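Local coordinates for protein GDP-L-fucose synthase (Campylobacter jejuni subsp. jejuni serotype O:2, PDB 7CXT) that reduces the 4-keto group of GDP-6-OMe-4-keto-L-xylo-heptose with NADPH, as a member of the fucose synthase subfamily, at residues V62-V67 with L86-N91. Residues are numbered along the deposited sequence; the frame is centred on the assembly and turned at random.
With NDP (NADPH dihydro-nicotinamide-adenine-dinucleotide phosphate), chain C.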
loop_
_atom_site.group_PDB
_atom_site.type_symbol
_atom_site.label_atom_id
_atom_site.label_comp_id
_atom_site.label_asym_id
_atom_site.label_seq_id
_atom_site.Cartn_x
_atom_site.Cartn_y
_atom_site.Cartn_z
ATOM N N VAL A 62 -20.173 -6.851 -3.144
ATOM C CA VAL A 62 -19.694 -5.604 -2.554
ATOM C C VAL A 62 -19.192 -4.691 -3.669
ATOM O O VAL A 62 -18.399 -5.120 -4.514
ATOM C CB VAL A 62 -18.580 -5.870 -1.519
ATOM C CG1 VAL A 62 -17.962 -4.554 -1.032
ATOM C CG2 VAL A 62 -19.129 -6.709 -0.349
ATOM N N PHE A 63 -19.679 -3.443 -3.688
ATOM C CA PHE A 63 -19.160 -2.377 -4.551
ATOM C C PHE A 63 -18.525 -1.355 -3.622
ATOM O O PHE A 63 -19.245 -0.641 -2.915
ATOM C CB PHE A 63 -20.260 -1.699 -5.374
ATOM C CG PHE A 63 -20.807 -2.528 -6.489
ATOM C CD1 PHE A 63 -20.200 -2.518 -7.744
ATOM C CD2 PHE A 63 -21.956 -3.283 -6.305
ATOM C CE1 PHE A 63 -20.722 -3.283 -8.776
ATOM C CE2 PHE A 63 -22.486 -4.038 -7.333
ATOM C CZ PHE A 63 -21.873 -4.030 -8.571
ATOM N N LEU A 64 -17.190 -1.257 -3.637
ATOM C CA LEU A 64 -16.453 -0.432 -2.657
ATOM C C LEU A 64 -16.132 0.925 -3.282
ATOM O O LEU A 64 -15.078 1.109 -3.888
ATOM C CB LEU A 64 -15.173 -1.137 -2.189
ATOM C CG LEU A 64 -14.156 -0.370 -1.322
ATOM C CD1 LEU A 64 -14.815 0.249 -0.063
ATOM C CD2 LEU A 64 -13.007 -1.268 -0.918
ATOM N N THR A 65 -17.033 1.894 -3.107
ATOM C CA THR A 65 -16.818 3.224 -3.662
ATOM C C THR A 65 -16.292 4.238 -2.656
ATOM O O THR A 65 -15.871 5.320 -3.075
ATOM C CB THR A 65 -18.116 3.787 -4.289
ATOM O OG1 THR A 65 -18.991 4.286 -3.265
ATOM C CG2 THR A 65 -18.845 2.718 -5.090
ATOM N N ALA A 66 -16.309 3.937 -1.355
ATOM C CA ALA A 66 -15.940 4.941 -0.365
ATOM C C ALA A 66 -14.451 5.274 -0.425
ATOM O O ALA A 66 -13.601 4.382 -0.504
ATOM C CB ALA A 66 -16.303 4.462 1.037
ATOM N N VAL A 67 -14.135 6.562 -0.298
ATOM C CA VAL A 67 -12.768 7.046 -0.488
ATOM C C VAL A 67 -12.659 8.380 0.222
ATOM O O VAL A 67 -13.650 9.103 0.364
ATOM C CB VAL A 67 -12.432 7.182 -2.000
ATOM C CG1 VAL A 67 -13.361 8.228 -2.654
ATOM C CG2 VAL A 67 -10.976 7.592 -2.248
ATOM N N LEU A 86 -6.174 3.372 3.022
ATOM C CA LEU A 86 -5.701 2.017 3.296
ATOM C C LEU A 86 -6.603 1.315 4.302
ATOM O O LEU A 86 -6.840 0.108 4.193
ATOM C CB LEU A 86 -4.266 2.022 3.832
ATOM C CG LEU A 86 -3.115 2.283 2.887
ATOM C CD1 LEU A 86 -1.757 2.155 3.612
ATOM C CD2 LEU A 86 -3.216 1.341 1.660
ATOM N N MET A 87 -7.119 2.056 5.290
ATOM C CA MET A 87 -7.956 1.428 6.315
ATOM C C MET A 87 -9.312 1.018 5.747
ATOM O O MET A 87 -9.805 -0.086 6.021
ATOM C CB MET A 87 -8.157 2.383 7.503
ATOM C CG MET A 87 -6.932 2.581 8.395
ATOM S SD MET A 87 -6.254 1.069 9.104
ATOM C CE MET A 87 -7.668 0.416 9.988
ATOM N N ILE A 88 -9.938 1.907 4.975
ATOM C CA ILE A 88 -11.180 1.550 4.286
ATOM C C ILE A 88 -10.963 0.326 3.405
ATOM O O ILE A 88 -11.719 -0.650 3.466
ATOM C CB ILE A 88 -11.690 2.740 3.455
ATOM C CG1 ILE A 88 -12.014 3.938 4.343
ATOM C CG2 ILE A 88 -12.893 2.330 2.599
ATOM C CD1 ILE A 88 -12.405 5.156 3.515
ATOM N N GLN A 89 -9.897 0.343 2.595
ATOM C CA GLN A 89 -9.643 -0.776 1.693
ATOM C C GLN A 89 -9.396 -2.057 2.471
ATOM O O GLN A 89 -10.039 -3.078 2.211
ATOM C CB GLN A 89 -8.451 -0.471 0.787
ATOM C CG GLN A 89 -8.693 0.671 -0.182
ATOM C CD GLN A 89 -7.405 1.322 -0.654
ATOM O OE1 GLN A 89 -6.301 0.791 -0.455
ATOM N NE2 GLN A 89 -7.541 2.478 -1.296
ATOM N N ASN A 90 -8.498 -2.006 3.468
ATOM C CA ASN A 90 -8.184 -3.204 4.242
ATOM C C ASN A 90 -9.411 -3.727 4.970
ATOM O O ASN A 90 -9.711 -4.925 4.918
ATOM C CB ASN A 90 -7.095 -2.913 5.263
ATOM C CG ASN A 90 -5.772 -2.651 4.639
ATOM O OD1 ASN A 90 -5.631 -2.656 3.417
ATOM N ND2 ASN A 90 -4.776 -2.409 5.474
ATOM N N ASN A 91 -10.126 -2.838 5.666
ATOM C CA ASN A 91 -11.275 -3.272 6.456
ATOM C C ASN A 91 -12.316 -3.951 5.583
ATOM O O ASN A 91 -12.790 -5.043 5.905
ATOM C CB ASN A 91 -11.923 -2.085 7.178
ATOM C CG ASN A 91 -11.103 -1.587 8.372
ATOM O OD1 ASN A 91 -10.275 -2.314 8.927
ATOM N ND2 ASN A 91 -11.338 -0.339 8.764
HETATM P PA NDP C . -17.082 10.500 -3.470
HETATM O O1A NDP C . -15.993 11.202 -2.736
HETATM O O2A NDP C . -17.988 11.242 -4.414
HETATM O O5B NDP C . -18.052 9.757 -2.372
HETATM C C5B NDP C . -17.213 9.015 -1.558
HETATM C C4B NDP C . -18.122 8.386 -0.481
HETATM O O4B NDP C . -17.335 7.727 0.507
HETATM C C3B NDP C . -18.925 9.531 0.194
HETATM O O3B NDP C . -20.287 9.190 0.246
HETATM C C2B NDP C . -18.332 9.531 1.630
HETATM O O2B NDP C . -19.224 9.749 2.573
HETATM C C1B NDP C . -17.907 8.037 1.739
HETATM N N9A NDP C . -16.901 7.864 2.770
HETATM C C8A NDP C . -15.604 8.436 2.843
HETATM N N7A NDP C . -14.937 8.068 3.934
HETATM C C5A NDP C . -15.854 7.210 4.626
HETATM C C6A NDP C . -15.760 6.504 5.834
HETATM N N6A NDP C . -14.628 6.551 6.638
HETATM N N1A NDP C . -16.776 5.737 6.268
HETATM C C2A NDP C . -17.898 5.716 5.463
HETATM N N3A NDP C . -18.143 6.316 4.305
HETATM C C4A NDP C . -17.071 7.086 3.903
HETATM O O3 NDP C . -16.247 9.277 -4.204
HETATM P PN NDP C . -16.587 9.108 -5.771
HETATM O O1N NDP C . -16.070 10.285 -6.504
HETATM O O2N NDP C . -17.892 8.425 -6.122
HETATM O O5D NDP C . -15.403 7.920 -6.289
HETATM C C5D NDP C . -15.726 6.661 -5.858
HETATM C C4D NDP C . -14.574 5.750 -6.262
HETATM O O4D NDP C . -14.099 6.146 -7.580
HETATM C C3D NDP C . -13.360 5.988 -5.284
HETATM O O3D NDP C . -12.682 4.792 -5.126
HETATM C C2D NDP C . -12.493 6.989 -6.062
HETATM O O2D NDP C . -11.125 6.905 -5.759
HETATM C C1D NDP C . -12.707 6.438 -7.485
HETATM N N1N NDP C . -12.347 7.466 -8.458
HETATM C C2N NDP C . -13.138 8.604 -8.650
HETATM C C3N NDP C . -12.612 9.669 -9.358
HETATM C C7N NDP C . -13.413 10.876 -9.560
HETATM O O7N NDP C . -13.092 11.803 -10.329
HETATM N N7N NDP C . -14.587 11.001 -8.826
HETATM C C4N NDP C . -11.245 9.650 -9.908
HETATM C C5N NDP C . -10.634 8.312 -9.866
HETATM C C6N NDP C . -11.177 7.310 -9.179
HETATM P P2B NDP C . -19.461 11.483 3.049
HETATM O O1X NDP C . -20.095 11.966 1.786
HETATM O O2X NDP C . -20.373 11.271 4.262
HETATM O O3X NDP C . -18.032 11.862 3.304
#
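The backbone O of A66 lies against the side chain of I88, 3.8 Å from its CG2. No hydrogen bond crosses here, and apolar groups carry the contact. It belongs to a Rossmann fold, in the beta-alpha-beta unit of strand 61-64, helix 78-98 and strand 103-109. Residues 65-67 follow the strand and run along the NADPH, while 86-91 lie on the helix that follows in the chain.

I88 is the main helix residue at the strand end. Its CG2 also meets L64 CD1 at 3.9 Å, and the two side chains cross at a slant. L64 reaches the helix with CG anti to its backbone N (chi1 171°). Its other methyl, CD2, rests near the Q89 backbone, 4.3 Å from CA. F106 and V92 pack on L64 as well.

The far end of I88 turns to the cofactor. With CG1 anti to the carbonyl carbon (chi1 -62°) and an extended chi2 (175°), CD1 comes to 3.9 Å from N7A of the adenine. A66 CB sits 3.5 Å from the ribose O4B, and L44 also packs on A66. The opposite side of the helix touches the second subunit, where N90 packs on L86 of that subunit.

V67 lies along the middle of the cofactor. Its O is 3.2 Å from adenine C8A. Its CG1 lies 3.4 Å from the bridging O3, and CG2 3.6 Å from ribose O2D.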